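Local coordinates for protein transposable element Tc3 transposase (Caenorhabditis elegans, PDB 1TC3) that binds the terminal inverted repeats of Tc3 through this DNA-binding domain and makes the double-strand breaks that excise the element for reinsertion, at residues Ser4-Thr9 with Ile31-His36; His25-Lys30 with His36-Tyr41. One frame throughout, in Å; residues are numbered along the deposited sequence.

Contact 1 (Ser4-Thr9 with Ile31-His36). With nucleotides of chain B; nucleotides of chain A.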
# COMPACT_ATOMS: atom_id res chain seq x y z
N SER C 4 4.44 1.98 11.20
CA SER C 4 3.30 1.14 11.44
C SER C 4 2.86 0.36 10.23
O SER C 4 3.07 0.76 9.07
CB SER C 4 2.10 1.92 11.92
OG SER C 4 2.17 3.25 11.47
N ALA C 5 2.24 -0.76 10.54
CA ALA C 5 1.72 -1.60 9.49
C ALA C 5 0.49 -0.94 8.85
O ALA C 5 -0.14 -0.07 9.44
CB ALA C 5 1.48 -2.99 10.04
N LEU C 6 0.15 -1.33 7.63
CA LEU C 6 -0.97 -0.71 6.93
C LEU C 6 -2.32 -1.08 7.44
O LEU C 6 -2.68 -2.25 7.48
CB LEU C 6 -0.98 -0.96 5.39
CG LEU C 6 0.31 -0.57 4.69
CD1 LEU C 6 0.43 -1.39 3.41
CD2 LEU C 6 0.28 0.92 4.45
N SER C 7 -3.08 -0.03 7.72
CA SER C 7 -4.42 -0.16 8.18
C SER C 7 -5.33 -0.64 7.08
O SER C 7 -5.11 -0.44 5.90
CB SER C 7 -4.91 1.12 8.79
OG SER C 7 -4.77 2.23 7.94
N ASP C 8 -6.39 -1.27 7.49
CA ASP C 8 -7.34 -1.77 6.54
C ASP C 8 -7.79 -0.69 5.59
O ASP C 8 -8.02 -0.98 4.43
CB ASP C 8 -8.47 -2.61 7.16
CG ASP C 8 -9.06 -2.07 8.43
OD1 ASP C 8 -8.76 -0.79 8.66
OD2 ASP C 8 -9.79 -2.76 9.14
N THR C 9 -7.91 0.55 6.09
CA THR C 9 -8.30 1.65 5.21
C THR C 9 -7.22 1.96 4.14
O THR C 9 -7.48 2.07 2.93
CB THR C 9 -8.54 2.95 5.99
OG1 THR C 9 -7.44 3.24 6.84
CG2 THR C 9 -9.85 2.83 6.74
N ILE C 31 -1.28 8.80 0.39
CA ILE C 31 -1.55 8.39 1.76
C ILE C 31 -0.35 8.47 2.67
O ILE C 31 -0.26 7.87 3.74
CB ILE C 31 -2.09 7.00 1.80
CG1 ILE C 31 -0.92 6.12 1.41
CG2 ILE C 31 -3.24 6.88 0.82
CD1 ILE C 31 -1.33 4.66 1.33
N SER C 32 0.59 9.25 2.24
CA SER C 32 1.76 9.41 3.06
C SER C 32 2.42 8.15 3.54
O SER C 32 2.79 8.05 4.69
CB SER C 32 1.50 10.40 4.16
OG SER C 32 0.78 11.47 3.59
N ARG C 33 2.65 7.20 2.66
CA ARG C 33 3.33 5.98 2.98
C ARG C 33 4.46 5.74 2.00
O ARG C 33 4.38 6.12 0.85
CB ARG C 33 2.36 4.81 2.90
CG ARG C 33 1.46 4.68 4.11
CD ARG C 33 2.18 4.76 5.44
NE ARG C 33 1.26 4.47 6.53
CZ ARG C 33 1.49 3.62 7.53
NH1 ARG C 33 2.62 2.94 7.66
NH2 ARG C 33 0.53 3.44 8.45
N SER C 34 5.51 5.09 2.45
CA SER C 34 6.65 4.75 1.63
C SER C 34 6.21 3.88 0.45
O SER C 34 5.21 3.15 0.50
CB SER C 34 7.65 3.99 2.49
OG SER C 34 7.23 2.64 2.66
N ARG C 35 7.00 3.96 -0.62
CA ARG C 35 6.74 3.23 -1.83
C ARG C 35 6.91 1.77 -1.53
O ARG C 35 6.15 0.92 -2.02
CB ARG C 35 7.69 3.71 -2.94
CG ARG C 35 7.21 4.94 -3.73
CD ARG C 35 8.12 5.36 -4.88
NE ARG C 35 9.51 5.59 -4.48
CZ ARG C 35 10.52 4.93 -5.01
NH1 ARG C 35 10.32 4.02 -5.98
NH2 ARG C 35 11.76 5.19 -4.58
N HIS C 36 7.93 1.55 -0.68
CA HIS C 36 8.33 0.25 -0.20
C HIS C 36 7.14 -0.52 0.34
O HIS C 36 6.83 -1.62 -0.12
CB HIS C 36 9.44 0.33 0.86
CG HIS C 36 10.13 -0.99 1.11
ND1 HIS C 36 11.18 -1.09 2.00
CD2 HIS C 36 9.89 -2.22 0.58
CE1 HIS C 36 11.58 -2.36 1.95
NE2 HIS C 36 10.83 -3.07 1.11
P DG B 10 6.21 3.80 6.42
OP1 DG B 10 5.64 5.03 7.01
OP2 DG B 10 5.88 3.41 5.04
O5' DG B 10 7.80 3.80 6.70
C5' DG B 10 8.38 4.58 7.71
C4' DG B 10 9.86 4.85 7.43
O4' DG B 10 10.51 3.66 6.94
C3' DG B 10 10.14 5.91 6.37
O3' DG B 10 10.71 7.06 6.95
C2' DG B 10 11.08 5.26 5.34
C1' DG B 10 11.57 4.01 6.05
N9 DG B 10 11.75 2.82 5.23
C8 DG B 10 10.82 2.10 4.52
N7 DG B 10 11.27 0.97 4.02
C5 DG B 10 12.54 0.89 4.57
C6 DG B 10 13.49 -0.10 4.38
O6 DG B 10 13.34 -1.13 3.74
N1 DG B 10 14.66 0.17 5.07
C2 DG B 10 14.88 1.30 5.82
N2 DG B 10 16.09 1.37 6.38
N3 DG B 10 13.99 2.27 6.01
C4 DG B 10 12.85 2.00 5.33
P DG A 8 9.19 0.08 -9.26
OP1 DG A 8 8.23 -1.03 -9.28
OP2 DG A 8 9.17 1.10 -8.18
O5' DG A 8 10.61 -0.58 -9.39
C5' DG A 8 11.61 -0.34 -8.52
C4' DG A 8 12.88 -0.83 -9.17
O4' DG A 8 13.64 0.27 -9.64
C3' DG A 8 13.82 -1.59 -8.26
O3' DG A 8 14.06 -2.79 -8.85
C2' DG A 8 15.08 -0.74 -8.10
C1' DG A 8 14.58 0.58 -8.64
N9 DG A 8 13.99 1.51 -7.69
C8 DG A 8 12.80 2.17 -7.48
N7 DG A 8 12.85 3.06 -6.52
C5 DG A 8 14.17 3.07 -6.12
C6 DG A 8 14.84 3.86 -5.16
O6 DG A 8 14.36 4.70 -4.39
N1 DG A 8 16.18 3.60 -5.12
C2 DG A 8 16.78 2.65 -5.86
N2 DG A 8 18.06 2.50 -5.61
N3 DG A 8 16.18 1.87 -6.75
C4 DG A 8 14.89 2.16 -6.86
P DA B 9 6.05 -3.13 5.83
OP1 DA B 9 4.63 -3.38 6.15
OP2 DA B 9 6.57 -3.48 4.49
O5' DA B 9 6.30 -1.59 6.15
C5' DA B 9 5.86 -1.17 7.37
C4' DA B 9 6.40 0.20 7.69
O4' DA B 9 7.80 0.15 8.04
C3' DA B 9 6.24 1.21 6.58
O3' DA B 9 5.84 2.49 7.18
C2' DA B 9 7.61 1.14 5.91
C1' DA B 9 8.56 0.52 6.93
N9 DA B 9 9.30 -0.66 6.44
C8 DA B 9 8.99 -1.59 5.49
N7 DA B 9 9.89 -2.51 5.31
C5 DA B 9 10.91 -2.15 6.17
C6 DA B 9 12.15 -2.74 6.46
N6 DA B 9 12.60 -3.83 5.82
N1 DA B 9 12.91 -2.15 7.40
C2 DA B 9 12.44 -1.07 8.04
N3 DA B 9 11.28 -0.44 7.86
C4 DA B 9 10.55 -1.03 6.90
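Arg33 reaches across to the backbone of Ser4, its NH1 donating to Ser4 O at 2.6 Å with an N-H...O angle of 152°. The donor is tilted 33° from the Ser4 carbonyl plane, while the oxygen lies near the edge of the guanidinium. Leu6 covers one face of that group: its CD2 sits above it, off-centre and nearer its border, and reaches Arg33 CG at 4.0 Å as the two side chains run past each other in opposite directions. The Arg33 chain is bent at chi2 (-48°), with CG beside Leu6 CD2 and the guanidinium beyond it at Ser4. Its NE is committed to a salt bridge with Glu10, and NH1 makes a weak second bond, 3.3 Å, to O3' of DA9 of chain B. Residues 32-34 are the turn of the helix-turn-helix, between helix 24-31 and the recognition helix 35-43; through its two NH1 bonds Arg33 links the strand of chain ahead of helix 8-19 to this turn and to the DNA. Next along, Ser34 takes the N-cap position, and its backbone N (3.1 Å) and OG (2.8 Å) both grip OP2 of DG10 of chain B. Arg35 presents its guanidinium to the major-groove edge of DG8 of chain A, with NH1 2.8 Å from N7 and NH2 making a weak 2.7 Å bond to O6.

Contact 2 (His25-Lys30 with His36-Tyr41). Unlike the reference sequence in segment 36-41: Val40 (reference Glu). With nucleotides of chain A; nucleotides of chain B.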
# COMPACT_ATOMS: atom_id res chain seq x y z
N HIS C 25 4.47 6.27 -7.00
CA HIS C 25 4.83 7.52 -6.42
C HIS C 25 3.63 8.35 -6.04
O HIS C 25 3.64 9.01 -5.03
CB HIS C 25 5.72 8.30 -7.38
CG HIS C 25 7.18 8.05 -7.32
ND1 HIS C 25 8.03 8.86 -6.56
CD2 HIS C 25 7.92 7.14 -7.97
CE1 HIS C 25 9.29 8.43 -6.75
NE2 HIS C 25 9.25 7.40 -7.61
N GLU C 26 2.61 8.38 -6.86
CA GLU C 26 1.50 9.23 -6.48
C GLU C 26 0.79 8.65 -5.27
O GLU C 26 0.35 9.34 -4.32
CB GLU C 26 0.55 9.50 -7.65
CG GLU C 26 -0.48 10.61 -7.32
CD GLU C 26 -1.32 10.95 -8.52
OE1 GLU C 26 -1.40 9.98 -9.39
OE2 GLU C 26 -1.87 12.03 -8.66
N MET C 27 0.71 7.34 -5.28
CA MET C 27 0.11 6.58 -4.20
C MET C 27 0.77 6.97 -2.88
O MET C 27 0.14 7.33 -1.90
CB MET C 27 0.37 5.10 -4.53
CG MET C 27 -0.82 4.45 -5.19
SD MET C 27 -0.56 2.70 -5.56
CE MET C 27 -2.23 2.40 -6.22
N SER C 28 2.08 6.95 -2.83
CA SER C 28 2.70 7.35 -1.59
C SER C 28 2.29 8.71 -1.21
O SER C 28 1.98 8.99 -0.08
CB SER C 28 4.21 7.42 -1.66
OG SER C 28 4.68 6.15 -2.07
N ARG C 29 2.32 9.60 -2.15
CA ARG C 29 2.00 10.94 -1.74
C ARG C 29 0.62 11.02 -1.20
O ARG C 29 0.33 11.69 -0.21
CB ARG C 29 2.25 11.96 -2.84
CG ARG C 29 3.63 11.84 -3.46
CD ARG C 29 3.84 12.95 -4.48
NE ARG C 29 3.88 12.47 -5.85
CZ ARG C 29 2.88 12.58 -6.69
NH1 ARG C 29 1.72 13.20 -6.36
NH2 ARG C 29 3.06 12.08 -7.91
N LYS C 30 -0.23 10.30 -1.90
CA LYS C 30 -1.61 10.33 -1.52
C LYS C 30 -1.88 9.90 -0.08
O LYS C 30 -2.60 10.57 0.63
CB LYS C 30 -2.49 9.64 -2.54
CG LYS C 30 -3.25 10.61 -3.42
CD LYS C 30 -2.32 11.64 -4.01
CE LYS C 30 -3.01 12.71 -4.83
NZ LYS C 30 -2.05 13.49 -5.63
N HIS C 36 7.93 1.55 -0.68
CA HIS C 36 8.33 0.25 -0.20
C HIS C 36 7.14 -0.52 0.34
O HIS C 36 6.83 -1.62 -0.12
CB HIS C 36 9.44 0.33 0.86
CG HIS C 36 10.13 -0.99 1.11
ND1 HIS C 36 11.18 -1.09 2.00
CD2 HIS C 36 9.89 -2.22 0.58
CE1 HIS C 36 11.58 -2.36 1.95
NE2 HIS C 36 10.83 -3.07 1.11
N CYS C 37 6.45 0.01 1.33
CA CYS C 37 5.36 -0.82 1.77
C CYS C 37 4.37 -1.01 0.67
O CYS C 37 4.00 -2.14 0.30
CB CYS C 37 4.69 -0.41 3.08
SG CYS C 37 4.53 1.36 3.13
N ILE C 38 3.96 0.12 0.13
CA ILE C 38 2.99 0.08 -0.95
C ILE C 38 3.31 -0.99 -1.98
O ILE C 38 2.46 -1.80 -2.36
CB ILE C 38 2.90 1.44 -1.58
CG1 ILE C 38 2.69 2.48 -0.50
CG2 ILE C 38 1.72 1.45 -2.51
CD1 ILE C 38 2.14 3.75 -1.08
N ARG C 39 4.56 -1.00 -2.41
CA ARG C 39 4.98 -1.97 -3.41
C ARG C 39 4.69 -3.38 -2.96
O ARG C 39 3.76 -4.04 -3.46
CB ARG C 39 6.44 -1.80 -3.75
CG ARG C 39 6.78 -2.16 -5.19
CD ARG C 39 8.28 -2.10 -5.44
NE ARG C 39 8.81 -0.76 -5.71
CZ ARG C 39 9.31 0.05 -4.80
NH1 ARG C 39 9.34 -0.32 -3.52
NH2 ARG C 39 9.74 1.24 -5.14
N VAL C 40 5.48 -3.80 -1.98
CA VAL C 40 5.38 -5.13 -1.40
C VAL C 40 3.94 -5.60 -1.25
O VAL C 40 3.60 -6.68 -1.70
CB VAL C 40 6.11 -5.21 -0.06
CG1 VAL C 40 6.31 -6.66 0.32
CG2 VAL C 40 7.48 -4.56 -0.13
N TYR C 41 3.11 -4.78 -0.62
CA TYR C 41 1.72 -5.10 -0.41
C TYR C 41 0.94 -5.37 -1.68
O TYR C 41 0.19 -6.33 -1.75
CB TYR C 41 0.99 -3.97 0.32
CG TYR C 41 -0.53 -4.14 0.26
CD1 TYR C 41 -1.15 -5.17 0.97
CD2 TYR C 41 -1.33 -3.31 -0.52
CE1 TYR C 41 -2.53 -5.33 0.95
CE2 TYR C 41 -2.72 -3.46 -0.57
CZ TYR C 41 -3.31 -4.48 0.17
OH TYR C 41 -4.65 -4.63 0.14
P DG A 7 6.00 4.73 -10.62
OP1 DG A 7 5.02 3.65 -10.87
OP2 DG A 7 6.11 5.58 -9.42
O5' DG A 7 7.38 3.98 -10.72
C5' DG A 7 7.38 3.01 -11.71
C4' DG A 7 8.80 2.67 -12.06
O4' DG A 7 9.60 3.86 -12.27
C3' DG A 7 9.54 2.09 -10.90
O3' DG A 7 9.07 0.79 -10.68
C2' DG A 7 10.97 2.12 -11.44
C1' DG A 7 10.95 3.54 -11.96
N9 DG A 7 11.29 4.38 -10.87
C8 DG A 7 10.43 5.16 -10.15
N7 DG A 7 11.04 5.80 -9.19
C5 DG A 7 12.37 5.37 -9.27
C6 DG A 7 13.49 5.68 -8.46
O6 DG A 7 13.60 6.45 -7.49
N1 DG A 7 14.61 5.04 -8.90
C2 DG A 7 14.68 4.17 -9.94
N2 DG A 7 15.90 3.66 -10.17
N3 DG A 7 13.64 3.84 -10.69
C4 DG A 7 12.52 4.45 -10.27
P DG B 10 6.21 3.80 6.42
OP1 DG B 10 5.64 5.03 7.01
OP2 DG B 10 5.88 3.41 5.04
O5' DG B 10 7.80 3.80 6.70
C5' DG B 10 8.38 4.58 7.71
C4' DG B 10 9.86 4.85 7.43
O4' DG B 10 10.51 3.66 6.94
C3' DG B 10 10.14 5.91 6.37
O3' DG B 10 10.71 7.06 6.95
C2' DG B 10 11.08 5.26 5.34
C1' DG B 10 11.57 4.01 6.05
N9 DG B 10 11.75 2.82 5.23
C8 DG B 10 10.82 2.10 4.52
N7 DG B 10 11.27 0.97 4.02
C5 DG B 10 12.54 0.89 4.57
C6 DG B 10 13.49 -0.10 4.38
O6 DG B 10 13.34 -1.13 3.74
N1 DG B 10 14.66 0.17 5.07
C2 DG B 10 14.88 1.30 5.82
N2 DG B 10 16.09 1.37 6.38
N3 DG B 10 13.99 2.27 6.01
C4 DG B 10 12.85 2.00 5.33
P DG A 8 9.19 0.08 -9.26
OP1 DG A 8 8.23 -1.03 -9.28
OP2 DG A 8 9.17 1.10 -8.18
O5' DG A 8 10.61 -0.58 -9.39
C5' DG A 8 11.61 -0.34 -8.52
C4' DG A 8 12.88 -0.83 -9.17
O4' DG A 8 13.64 0.27 -9.64
C3' DG A 8 13.82 -1.59 -8.26
O3' DG A 8 14.06 -2.79 -8.85
C2' DG A 8 15.08 -0.74 -8.10
C1' DG A 8 14.58 0.58 -8.64
N9 DG A 8 13.99 1.51 -7.69
C8 DG A 8 12.80 2.17 -7.48
N7 DG A 8 12.85 3.06 -6.52
C5 DG A 8 14.17 3.07 -6.12
C6 DG A 8 14.84 3.86 -5.16
O6 DG A 8 14.36 4.70 -4.39
N1 DG A 8 16.18 3.60 -5.12
C2 DG A 8 16.78 2.65 -5.86
N2 DG A 8 18.06 2.50 -5.61
N3 DG A 8 16.18 1.87 -6.75
C4 DG A 8 14.89 2.16 -6.86
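Ile38 packs onto Met27 and Ser28, joining helix 35-43 to helix 24-31 through mostly apolar packing that buries 125 Å² between the two segments. On the earlier helix, His25 NE2 bonds N7 of DG7 of chain A at 2.9 Å. Taken in order along residues 36-41, His36 comes first and turns away from the other helix: with CG anti to the backbone N (chi1 -165°), its ND1 donates to N7 of DG10 of chain B at 2.9 Å, N-H...N angle 148°. Replacing the imidazole by an alanine is likely to leave that N7 without this donor and weaken the reading of the guanine. Cys37 brings SG to 3.1 Å from OP2 of the same nucleotide. Ile38 then splits its branches: CG2, anti to the backbone N, meets Met27 SD at 4.0 Å, and CD1 lies 3.6 Å from Ser28 OG and 3.9 Å from the backbone C of Met27. Arg39 returns to the DNA, NE and NH2 converging on the single oxygen OP2 of DG8 of chain A at 3.1 Å, at the guanidinium edge. Tyr41 faces the core, its hydroxyl bonded to Asp15. Van der Waals packing of Ile38 on Met27 and Ser28 thus sets the helices together, while His25, His36 and Arg39 meet the DNA.

Overall arrangement
Contacts 1 and 2 share His36, and their centres lie about 7 Å apart, each about 5 Å from the centre of the chain. Their segments alternate in sequence. Helix 35-43 serves both: its N-terminal end follows the turn of contact 1, and its body packs in contact 2. Direct packing joins them, since Arg35 CG comes to 3.3 Å from Ser28 OG, and the side chains of Arg33 and Ile38 also touch. The DNA links them as well. The phosphate of DG10 of chain B is bound by Ser34 of contact 1 and its N7 by the shared His36; for DG8 of chain A, Arg35 of contact 1 takes the base and Arg39 of contact 2 the phosphate.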